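Local coordinates for protein endoglucanase (Uncultured bacterium, PDB 3X17) that probably hydrolyses internal beta-1,4-glucosidic bonds of cellulose, as an endoglucanase of glycoside hydrolase family 9, at residues A[336-348]-A[356-369]. Residues are numbered along the deposited sequence; the frame is centred on the assembly and turned at random.
Sequences DADDRFWAAVELW and YHDYIARMARTGLP. With CA (calcium ion), chain E.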
# COMPACT_ATOMS: atom_id res chain seq x y z
N ASP A 336 10.66 1.02 -18.87
CA ASP A 336 9.29 0.60 -19.14
C ASP A 336 9.12 -0.90 -19.43
O ASP A 336 8.02 -1.36 -19.77
CB ASP A 336 8.67 1.45 -20.26
CG ASP A 336 9.22 1.12 -21.65
OD1 ASP A 336 9.96 0.13 -21.79
OD2 ASP A 336 8.83 1.82 -22.62
N ALA A 337 10.22 -1.66 -19.37
CA ALA A 337 10.15 -3.09 -19.78
C ALA A 337 9.35 -3.93 -18.78
O ALA A 337 8.58 -4.81 -19.17
CB ALA A 337 11.60 -3.69 -19.97
N ASP A 338 9.51 -3.64 -17.49
CA ASP A 338 8.74 -4.34 -16.48
C ASP A 338 7.26 -3.98 -16.55
O ASP A 338 6.40 -4.85 -16.34
CB ASP A 338 9.33 -4.18 -15.06
CG ASP A 338 9.59 -2.74 -14.68
OD1 ASP A 338 8.96 -1.83 -15.26
OD2 ASP A 338 10.44 -2.52 -13.78
N ASP A 339 6.98 -2.72 -16.85
CA ASP A 339 5.60 -2.27 -17.13
C ASP A 339 5.00 -2.89 -18.40
O ASP A 339 3.85 -3.33 -18.39
CB ASP A 339 5.56 -0.74 -17.19
CG ASP A 339 6.32 -0.11 -16.03
OD1 ASP A 339 5.75 -0.03 -14.94
OD2 ASP A 339 7.49 0.31 -16.20
N ARG A 340 5.78 -2.95 -19.50
CA ARG A 340 5.28 -3.63 -20.72
C ARG A 340 5.03 -5.12 -20.50
O ARG A 340 4.02 -5.66 -20.96
CB ARG A 340 6.20 -3.44 -21.92
CG ARG A 340 6.39 -2.01 -22.37
CD ARG A 340 7.41 -1.93 -23.52
NE ARG A 340 7.73 -0.56 -23.89
CZ ARG A 340 7.49 -0.02 -25.09
NH1 ARG A 340 6.93 -0.72 -26.05
NH2 ARG A 340 7.83 1.25 -25.31
N PHE A 341 5.96 -5.80 -19.84
CA PHE A 341 5.74 -7.20 -19.47
C PHE A 341 4.38 -7.36 -18.79
O PHE A 341 3.53 -8.17 -19.21
CB PHE A 341 6.87 -7.66 -18.53
CG PHE A 341 6.63 -9.01 -17.87
CD1 PHE A 341 6.91 -10.19 -18.55
CD2 PHE A 341 6.11 -9.09 -16.58
CE1 PHE A 341 6.74 -11.42 -17.94
CE2 PHE A 341 5.95 -10.32 -15.95
CZ PHE A 341 6.22 -11.49 -16.67
N TRP A 342 4.14 -6.53 -17.76
CA TRP A 342 2.91 -6.65 -16.96
C TRP A 342 1.68 -6.42 -17.82
O TRP A 342 0.71 -7.16 -17.76
CB TRP A 342 2.96 -5.67 -15.79
CG TRP A 342 1.68 -5.59 -15.01
CD1 TRP A 342 0.88 -6.62 -14.64
CD2 TRP A 342 1.18 -4.43 -14.34
NE1 TRP A 342 -0.15 -6.16 -13.85
CE2 TRP A 342 0.02 -4.81 -13.65
CE3 TRP A 342 1.56 -3.08 -14.33
CZ2 TRP A 342 -0.81 -3.88 -12.99
CZ3 TRP A 342 0.73 -2.15 -13.71
CH2 TRP A 342 -0.43 -2.56 -13.02
N ALA A 343 1.73 -5.40 -18.67
CA ALA A 343 0.63 -5.13 -19.59
C ALA A 343 0.41 -6.30 -20.55
O ALA A 343 -0.73 -6.73 -20.75
CB ALA A 343 0.87 -3.80 -20.35
N ALA A 344 1.49 -6.81 -21.14
CA ALA A 344 1.39 -8.03 -21.97
C ALA A 344 0.70 -9.21 -21.29
O ALA A 344 -0.21 -9.80 -21.86
CB ALA A 344 2.77 -8.44 -22.54
N VAL A 345 1.12 -9.53 -20.08
CA VAL A 345 0.48 -10.61 -19.31
C VAL A 345 -1.02 -10.38 -19.17
O VAL A 345 -1.82 -11.24 -19.54
CB VAL A 345 1.12 -10.78 -17.90
CG1 VAL A 345 0.29 -11.72 -17.03
CG2 VAL A 345 2.56 -11.31 -18.05
N GLU A 346 -1.41 -9.21 -18.64
CA GLU A 346 -2.83 -8.94 -18.36
C GLU A 346 -3.70 -8.95 -19.63
O GLU A 346 -4.82 -9.48 -19.64
CB GLU A 346 -3.00 -7.62 -17.61
CG GLU A 346 -2.15 -7.53 -16.34
CD GLU A 346 -2.47 -8.63 -15.31
OE1 GLU A 346 -3.43 -9.41 -15.50
OE2 GLU A 346 -1.80 -8.66 -14.26
N LEU A 347 -3.18 -8.40 -20.71
CA LEU A 347 -3.89 -8.44 -21.97
C LEU A 347 -3.99 -9.88 -22.51
O LEU A 347 -5.04 -10.26 -23.03
CB LEU A 347 -3.21 -7.52 -23.01
CG LEU A 347 -3.69 -6.05 -22.87
CD1 LEU A 347 -2.70 -5.07 -23.49
CD2 LEU A 347 -5.07 -5.92 -23.50
N TRP A 348 -2.88 -10.62 -22.45
CA TRP A 348 -2.89 -12.04 -22.78
C TRP A 348 -3.94 -12.82 -21.99
O TRP A 348 -4.65 -13.66 -22.55
CB TRP A 348 -1.51 -12.67 -22.56
CG TRP A 348 -1.51 -14.15 -22.88
CD1 TRP A 348 -1.88 -14.73 -24.07
CD2 TRP A 348 -1.27 -15.23 -21.97
NE1 TRP A 348 -1.85 -16.10 -23.97
CE2 TRP A 348 -1.49 -16.43 -22.69
CE3 TRP A 348 -0.84 -15.30 -20.65
CZ2 TRP A 348 -1.29 -17.68 -22.12
CZ3 TRP A 348 -0.66 -16.55 -20.07
CH2 TRP A 348 -0.88 -17.72 -20.81
N TYR A 356 -0.01 -10.80 -27.60
CA TYR A 356 0.44 -10.48 -26.25
C TYR A 356 1.42 -11.52 -25.69
O TYR A 356 2.45 -11.17 -25.12
CB TYR A 356 -0.76 -10.26 -25.30
CG TYR A 356 -1.77 -9.28 -25.85
CD1 TYR A 356 -1.38 -7.99 -26.20
CD2 TYR A 356 -3.04 -9.70 -26.20
CE1 TYR A 356 -2.27 -7.11 -26.75
CE2 TYR A 356 -3.94 -8.81 -26.79
CZ TYR A 356 -3.55 -7.53 -27.06
OH TYR A 356 -4.42 -6.65 -27.64
N HIS A 357 1.13 -12.81 -25.89
CA HIS A 357 2.06 -13.86 -25.42
C HIS A 357 3.40 -13.86 -26.17
O HIS A 357 4.44 -14.11 -25.57
CB HIS A 357 1.42 -15.26 -25.44
CG HIS A 357 2.24 -16.29 -24.75
ND1 HIS A 357 2.06 -16.63 -23.43
CD2 HIS A 357 3.37 -16.94 -25.15
CE1 HIS A 357 3.02 -17.46 -23.05
NE2 HIS A 357 3.82 -17.67 -24.08
N ASP A 358 3.37 -13.52 -27.45
CA ASP A 358 4.59 -13.32 -28.23
C ASP A 358 5.53 -12.33 -27.54
O ASP A 358 6.74 -12.58 -27.44
CB ASP A 358 4.28 -12.81 -29.66
CG ASP A 358 3.71 -13.91 -30.57
OD1 ASP A 358 3.74 -15.09 -30.19
OD2 ASP A 358 3.15 -13.58 -31.64
N TYR A 359 4.98 -11.22 -27.05
CA TYR A 359 5.84 -10.24 -26.40
C TYR A 359 6.48 -10.89 -25.19
O TYR A 359 7.70 -10.77 -24.97
CB TYR A 359 5.06 -8.98 -26.00
CG TYR A 359 5.94 -7.91 -25.37
CD1 TYR A 359 6.19 -7.90 -24.02
CD2 TYR A 359 6.57 -6.94 -26.16
CE1 TYR A 359 6.98 -6.96 -23.43
CE2 TYR A 359 7.41 -6.01 -25.58
CZ TYR A 359 7.58 -6.02 -24.20
OH TYR A 359 8.38 -5.09 -23.57
N ILE A 360 5.68 -11.63 -24.43
CA ILE A 360 6.19 -12.30 -23.23
C ILE A 360 7.32 -13.28 -23.58
O ILE A 360 8.40 -13.23 -22.98
CB ILE A 360 5.09 -12.99 -22.44
CG1 ILE A 360 3.98 -11.98 -22.06
CG2 ILE A 360 5.66 -13.64 -21.20
CD1 ILE A 360 2.66 -12.64 -21.58
N ALA A 361 7.10 -14.11 -24.59
CA ALA A 361 8.08 -15.14 -24.99
C ALA A 361 9.38 -14.52 -25.50
O ALA A 361 10.47 -14.98 -25.16
CB ALA A 361 7.47 -16.10 -26.05
N ARG A 362 9.26 -13.44 -26.26
CA ARG A 362 10.41 -12.65 -26.71
C ARG A 362 11.24 -12.15 -25.53
O ARG A 362 12.48 -12.33 -25.48
CB ARG A 362 9.95 -11.48 -27.59
CG ARG A 362 11.07 -10.68 -28.26
CD ARG A 362 10.52 -9.46 -29.06
NE ARG A 362 9.09 -9.57 -29.36
CZ ARG A 362 8.22 -8.55 -29.34
NH1 ARG A 362 8.63 -7.32 -29.06
NH2 ARG A 362 6.93 -8.77 -29.62
N MET A 363 10.56 -11.55 -24.55
CA MET A 363 11.25 -11.12 -23.33
C MET A 363 11.87 -12.27 -22.59
O MET A 363 12.93 -12.12 -22.01
CB MET A 363 10.34 -10.34 -22.37
CG MET A 363 11.13 -9.29 -21.58
SD MET A 363 10.20 -8.46 -20.27
CE MET A 363 9.60 -7.01 -21.16
N ALA A 364 11.16 -13.40 -22.54
CA ALA A 364 11.67 -14.57 -21.81
C ALA A 364 13.02 -15.06 -22.38
O ALA A 364 13.89 -15.51 -21.62
CB ALA A 364 10.64 -15.70 -21.82
N ARG A 365 13.23 -14.85 -23.68
CA ARG A 365 14.52 -15.13 -24.31
C ARG A 365 15.69 -14.24 -23.84
O ARG A 365 16.83 -14.70 -23.76
CB ARG A 365 14.40 -15.10 -25.83
CG ARG A 365 14.40 -16.49 -26.48
CD ARG A 365 14.05 -16.41 -27.96
NE ARG A 365 12.66 -16.79 -28.23
CZ ARG A 365 11.76 -16.02 -28.84
NH1 ARG A 365 12.10 -14.80 -29.26
NH2 ARG A 365 10.52 -16.45 -29.02
N THR A 366 15.43 -12.97 -23.56
CA THR A 366 16.53 -12.05 -23.24
C THR A 366 16.64 -11.72 -21.75
O THR A 366 17.72 -11.32 -21.27
CB THR A 366 16.47 -10.75 -24.07
OG1 THR A 366 15.12 -10.30 -24.15
CG2 THR A 366 17.00 -11.00 -25.49
N GLY A 367 15.56 -11.95 -21.02
CA GLY A 367 15.56 -11.74 -19.57
C GLY A 367 14.23 -11.17 -19.12
O GLY A 367 13.75 -10.19 -19.67
N LEU A 368 13.57 -11.88 -18.21
CA LEU A 368 12.31 -11.40 -17.65
C LEU A 368 12.62 -10.26 -16.69
O LEU A 368 13.73 -10.16 -16.18
CB LEU A 368 11.62 -12.52 -16.90
CG LEU A 368 11.14 -13.71 -17.73
CD1 LEU A 368 10.79 -14.89 -16.80
CD2 LEU A 368 9.97 -13.32 -18.61
N PRO A 369 11.63 -9.40 -16.42
CA PRO A 369 11.80 -8.32 -15.45
C PRO A 369 12.27 -8.91 -14.12
O PRO A 369 11.89 -10.03 -13.81
CB PRO A 369 10.36 -7.79 -15.28
CG PRO A 369 9.67 -8.13 -16.54
CD PRO A 369 10.27 -9.42 -17.01
CA CA E . 9.21 0.52 -14.77
O HOH W 1 11.39 -0.38 -13.95
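I360 enters helix 337-348 as a knob among F341, A344, V345 and W348, its CD1 3.8 Å from CG2 of V345. Around it two helices, consecutive in the chain and probably part of the (alpha/alpha)6 barrel, form a hairpin whose axes approach to 8.3 Å at 140°. The small side chain of A344 is consistent with this closeness: its CB meets CG1 of I360 and CD1 of Y359. F341, with CG anti to its own N (chi1 169°), slots its ring between V345 CG2 on one face and P369 on the other, where P369 CG comes 3.4 Å from F341 CG. M363 SD approaches the same ring obliquely, a Met-aromatic contact. Near the turn, L347 CB stands over the centre of the Y356 ring, 3.6 Å from its centroid, while H357 lays CB over the five-membered ring of W348 and turns an edge to the six-membered one, planes 63° apart. The side of R340 and Y359 is more open: Y359 crosses the aliphatic part of R340 at about a right angle, R340 gives little surface to the contact, and its guanidinium leads away to a salt bridge with D336. At the far end D338 touches P369 through CB, whereas its OD1 binds calcium at 2.4 Å beside D339 OD2; D333, D335 and V377 add ligands. The helices thus adhere through apolar and aromatic surfaces, while the carboxylates of D338 and D339, at the start of the first helix, bind the calcium.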